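Local coordinates for Thiol:disulfide interchange protein DsbA (Pseudomonas aeruginosa, PDB 4ZL8) that probably introduces disulfide bonds into other periplasmic proteins by passing on its own redox-active disulfide, as a thioredoxin-fold oxidoreductase of the DsbA family, at residues S22-W34 / D57-W71. The protein carries 1 engineered substitution. Sequence-based numbering, arbitrary orientation.
Sequences SQPGKIEVVELFW and DVHFVRLPALFGGIW
Ile27 N donates to Asp57 O at 2.8 Å, the first of eight backbone bonds that run to Ala65 N–Phe33 O and pair strands 27-33 and 58-64 in parallel, at 18°. Helix 38-52 links them, making a beta-alpha-beta unit of the thioredoxin fold. From the turn ahead of strand 27-33, the Gln23 amide lies over one face of the His59 imidazole, planes 12° apart, with CD over the ring centre, 3.1 Å above its plane; Ser22 OG lies at the ring's edge, in plane, held by its bond to Glu28 OE2, to which Ser22 N also donates. On the sheet face of Val29 and Phe60, Glu31 OE1 meets Arg62 NE at 3.0 Å, a salt bridge whose hydrogen bond is weak (N-H...O 124°); Arg62 NH2 forms a second salt bridge with Glu44 OE2 of helix 38-52. Arg62 CD rests over the Phe33 ring, 3.9 Å from its centroid. Beyond the strands, Trp34 stacks face to face on Trp71, its six-membered ring 3.7 Å from the five-membered ring of Trp71. Trp34 CZ2 also touches Ile70 CG2 at 3.6 Å, while Trp34 NE1 is hydrogen-bonded to His74 ND1. Trp34 touches the CxxC motif of the predicted redox-active disulfide (Cys37, Cys40), so the stack probably helps join helix 70-84 to the active-site surroundings.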
# COMPACT_ATOMS: atom_id res chain seq x y z
N SER A 22 10.61 -5.13 3.89
CA SER A 22 11.15 -4.68 2.62
C SER A 22 12.47 -3.93 2.77
O SER A 22 13.30 -3.95 1.86
CB SER A 22 10.13 -3.81 1.88
OG SER A 22 9.72 -2.69 2.63
N GLN A 23 12.65 -3.27 3.91
CA GLN A 23 13.89 -2.57 4.20
C GLN A 23 14.41 -2.97 5.56
O GLN A 23 14.10 -2.33 6.57
CB GLN A 23 13.67 -1.07 4.12
CG GLN A 23 13.48 -0.55 2.71
CD GLN A 23 13.38 0.96 2.59
OE1 GLN A 23 13.11 1.48 1.50
NE2 GLN A 23 13.60 1.69 3.69
N PRO A 24 15.20 -4.05 5.62
CA PRO A 24 15.74 -4.49 6.90
C PRO A 24 16.45 -3.35 7.61
O PRO A 24 17.20 -2.56 7.00
CB PRO A 24 16.70 -5.60 6.52
CG PRO A 24 16.08 -6.17 5.26
CD PRO A 24 15.52 -5.00 4.54
N GLY A 25 16.19 -3.28 8.91
CA GLY A 25 16.75 -2.25 9.74
C GLY A 25 15.80 -1.13 10.07
O GLY A 25 16.06 -0.35 10.97
N LYS A 26 14.71 -1.04 9.31
CA LYS A 26 13.64 -0.10 9.62
C LYS A 26 12.39 -0.82 10.03
O LYS A 26 12.14 -1.95 9.60
CB LYS A 26 13.35 0.81 8.44
CG LYS A 26 14.51 1.73 8.13
CD LYS A 26 14.15 2.83 7.15
CE LYS A 26 15.30 3.81 7.03
NZ LYS A 26 14.97 4.88 6.06
N ILE A 27 11.61 -0.16 10.86
CA ILE A 27 10.33 -0.69 11.27
C ILE A 27 9.34 -0.45 10.14
O ILE A 27 9.05 0.69 9.78
CB ILE A 27 9.83 -0.03 12.56
CG1 ILE A 27 10.86 -0.23 13.68
CG2 ILE A 27 8.46 -0.56 12.93
CD1 ILE A 27 10.65 0.69 14.86
N GLU A 28 8.88 -1.53 9.53
CA GLU A 28 8.01 -1.41 8.37
C GLU A 28 6.56 -1.10 8.75
O GLU A 28 6.04 -1.63 9.72
CB GLU A 28 8.06 -2.72 7.58
CG GLU A 28 7.61 -2.56 6.13
CD GLU A 28 7.51 -3.89 5.39
OE1 GLU A 28 7.01 -4.86 5.99
OE2 GLU A 28 7.96 -3.94 4.23
N VAL A 29 5.93 -0.26 7.93
CA VAL A 29 4.48 -0.08 8.00
C VAL A 29 3.94 -0.24 6.60
O VAL A 29 4.30 0.54 5.71
CB VAL A 29 4.09 1.31 8.52
CG1 VAL A 29 2.58 1.46 8.55
CG2 VAL A 29 4.69 1.55 9.91
N VAL A 30 3.12 -1.26 6.38
CA VAL A 30 2.52 -1.52 5.07
C VAL A 30 1.03 -1.22 5.11
O VAL A 30 0.33 -1.69 6.00
CB VAL A 30 2.69 -3.00 4.70
CG1 VAL A 30 1.99 -3.30 3.37
CG2 VAL A 30 4.16 -3.39 4.62
N GLU A 31 0.57 -0.42 4.15
CA GLU A 31 -0.86 -0.32 3.88
C GLU A 31 -1.14 -1.12 2.62
O GLU A 31 -0.68 -0.76 1.54
CB GLU A 31 -1.32 1.13 3.68
CG GLU A 31 -2.84 1.19 3.51
CD GLU A 31 -3.38 2.40 2.80
OE1 GLU A 31 -2.64 3.20 2.21
OE2 GLU A 31 -4.63 2.53 2.78
N LEU A 32 -1.87 -2.23 2.76
CA LEU A 32 -2.37 -2.95 1.58
C LEU A 32 -3.63 -2.23 1.10
O LEU A 32 -4.51 -1.90 1.92
CB LEU A 32 -2.65 -4.42 1.88
CG LEU A 32 -1.39 -5.26 2.17
CD1 LEU A 32 -1.22 -5.39 3.65
CD2 LEU A 32 -1.47 -6.64 1.52
N PHE A 33 -3.68 -1.97 -0.20
CA PHE A 33 -4.74 -1.11 -0.73
C PHE A 33 -5.04 -1.52 -2.17
O PHE A 33 -4.33 -2.30 -2.78
CB PHE A 33 -4.31 0.37 -0.67
CG PHE A 33 -3.47 0.78 -1.83
CD1 PHE A 33 -2.19 0.27 -1.98
CD2 PHE A 33 -3.95 1.66 -2.77
CE1 PHE A 33 -1.44 0.62 -3.07
CE2 PHE A 33 -3.19 2.00 -3.87
CZ PHE A 33 -1.94 1.50 -4.00
N TRP A 34 -6.10 -0.94 -2.71
CA TRP A 34 -6.38 -0.95 -4.13
C TRP A 34 -6.83 0.47 -4.47
O TRP A 34 -7.65 1.05 -3.77
CB TRP A 34 -7.47 -2.00 -4.45
CG TRP A 34 -8.14 -1.89 -5.79
CD1 TRP A 34 -7.55 -1.63 -6.99
CD2 TRP A 34 -9.55 -2.01 -6.04
NE1 TRP A 34 -8.51 -1.59 -7.98
CE2 TRP A 34 -9.74 -1.81 -7.42
CE3 TRP A 34 -10.66 -2.27 -5.24
CZ2 TRP A 34 -10.99 -1.86 -8.01
CZ3 TRP A 34 -11.92 -2.31 -5.83
CH2 TRP A 34 -12.06 -2.11 -7.20
N ASP A 57 13.50 5.89 11.47
CA ASP A 57 13.66 4.45 11.54
C ASP A 57 12.42 3.69 11.12
O ASP A 57 12.36 2.49 11.31
CB ASP A 57 14.10 4.00 12.95
CG ASP A 57 13.08 4.34 14.04
OD1 ASP A 57 12.22 5.21 13.82
OD2 ASP A 57 13.19 3.76 15.15
N VAL A 58 11.44 4.39 10.54
CA VAL A 58 10.23 3.75 10.06
C VAL A 58 10.21 3.84 8.53
O VAL A 58 10.56 4.85 7.95
CB VAL A 58 9.00 4.44 10.65
CG1 VAL A 58 7.72 3.88 10.05
CG2 VAL A 58 9.00 4.30 12.16
N HIS A 59 9.79 2.75 7.89
CA HIS A 59 9.62 2.71 6.43
C HIS A 59 8.17 2.39 6.09
O HIS A 59 7.71 1.27 6.27
CB HIS A 59 10.55 1.64 5.86
CG HIS A 59 10.38 1.37 4.40
ND1 HIS A 59 10.42 2.36 3.44
CD2 HIS A 59 10.22 0.20 3.74
CE1 HIS A 59 10.26 1.81 2.25
NE2 HIS A 59 10.15 0.51 2.40
N PHE A 60 7.46 3.41 5.62
CA PHE A 60 6.07 3.27 5.21
C PHE A 60 6.03 2.92 3.74
O PHE A 60 6.68 3.56 2.91
CB PHE A 60 5.31 4.57 5.44
CG PHE A 60 3.91 4.53 4.91
CD1 PHE A 60 2.91 3.89 5.60
CD2 PHE A 60 3.61 5.12 3.70
CE1 PHE A 60 1.62 3.84 5.09
CE2 PHE A 60 2.34 5.07 3.19
CZ PHE A 60 1.36 4.43 3.87
N VAL A 61 5.21 1.92 3.41
CA VAL A 61 5.01 1.58 2.02
C VAL A 61 3.59 1.13 1.79
O VAL A 61 2.93 0.58 2.66
CB VAL A 61 5.96 0.52 1.55
CG1 VAL A 61 5.71 -0.75 2.32
CG2 VAL A 61 5.85 0.30 0.05
N ARG A 62 3.12 1.42 0.59
CA ARG A 62 1.88 0.87 0.14
C ARG A 62 2.17 -0.36 -0.67
O ARG A 62 3.16 -0.43 -1.40
CB ARG A 62 1.09 1.85 -0.72
CG ARG A 62 0.37 2.90 0.10
CD ARG A 62 -0.64 3.65 -0.75
NE ARG A 62 -1.25 4.70 0.05
CZ ARG A 62 -0.66 5.85 0.34
NH1 ARG A 62 0.53 6.14 -0.15
NH2 ARG A 62 -1.31 6.72 1.10
N LEU A 63 1.29 -1.34 -0.54
CA LEU A 63 1.40 -2.57 -1.30
C LEU A 63 0.04 -2.84 -1.93
O LEU A 63 -0.96 -2.92 -1.23
CB LEU A 63 1.74 -3.73 -0.36
CG LEU A 63 2.11 -5.04 -1.06
CD1 LEU A 63 3.45 -4.94 -1.79
CD2 LEU A 63 2.13 -6.13 0.02
N PRO A 64 0.01 -2.97 -3.27
CA PRO A 64 -1.29 -3.22 -3.89
C PRO A 64 -1.73 -4.64 -3.65
O PRO A 64 -0.93 -5.56 -3.76
CB PRO A 64 -0.99 -3.01 -5.37
CG PRO A 64 0.41 -3.46 -5.52
CD PRO A 64 1.10 -3.03 -4.24
N ALA A 65 -3.01 -4.83 -3.33
CA ALA A 65 -3.61 -6.14 -3.16
C ALA A 65 -3.97 -6.64 -4.55
O ALA A 65 -4.78 -6.03 -5.26
CB ALA A 65 -4.83 -6.06 -2.26
N LEU A 66 -3.33 -7.73 -4.95
CA LEU A 66 -3.49 -8.28 -6.29
C LEU A 66 -4.46 -9.45 -6.22
O LEU A 66 -4.07 -10.62 -6.34
CB LEU A 66 -2.13 -8.71 -6.86
CG LEU A 66 -1.09 -7.59 -6.85
CD1 LEU A 66 0.25 -8.15 -7.30
CD2 LEU A 66 -1.50 -6.42 -7.72
N PHE A 67 -5.73 -9.11 -6.05
CA PHE A 67 -6.78 -10.08 -5.75
C PHE A 67 -7.59 -10.41 -7.00
O PHE A 67 -8.73 -10.89 -6.91
CB PHE A 67 -7.69 -9.55 -4.65
CG PHE A 67 -7.04 -9.51 -3.30
CD1 PHE A 67 -5.74 -9.97 -3.13
CD2 PHE A 67 -7.71 -9.03 -2.19
CE1 PHE A 67 -5.13 -9.95 -1.90
CE2 PHE A 67 -7.10 -9.00 -0.95
CZ PHE A 67 -5.81 -9.46 -0.81
N GLY A 68 -7.02 -10.14 -8.16
CA GLY A 68 -7.63 -10.51 -9.42
C GLY A 68 -8.22 -9.36 -10.23
O GLY A 68 -8.59 -8.32 -9.70
N GLY A 69 -8.33 -9.58 -11.53
CA GLY A 69 -9.02 -8.64 -12.41
C GLY A 69 -8.49 -7.24 -12.34
O GLY A 69 -7.28 -7.01 -12.40
N ILE A 70 -9.38 -6.27 -12.18
CA ILE A 70 -8.99 -4.89 -12.17
C ILE A 70 -8.06 -4.55 -11.00
O ILE A 70 -7.28 -3.59 -11.07
CB ILE A 70 -10.26 -3.98 -12.16
CG1 ILE A 70 -9.88 -2.52 -12.41
CG2 ILE A 70 -11.02 -4.10 -10.85
CD1 ILE A 70 -9.33 -2.29 -13.79
N TRP A 71 -8.14 -5.32 -9.91
CA TRP A 71 -7.20 -5.07 -8.80
C TRP A 71 -5.78 -5.32 -9.28
O TRP A 71 -4.85 -4.62 -8.90
CB TRP A 71 -7.49 -5.96 -7.61
CG TRP A 71 -8.76 -5.74 -6.88
CD1 TRP A 71 -10.01 -5.58 -7.42
CD2 TRP A 71 -8.95 -5.77 -5.46
NE1 TRP A 71 -10.95 -5.48 -6.42
CE2 TRP A 71 -10.31 -5.58 -5.21
CE3 TRP A 71 -8.07 -5.90 -4.37
CZ2 TRP A 71 -10.83 -5.56 -3.92
CZ3 TRP A 71 -8.59 -5.86 -3.10
CH2 TRP A 71 -9.95 -5.71 -2.88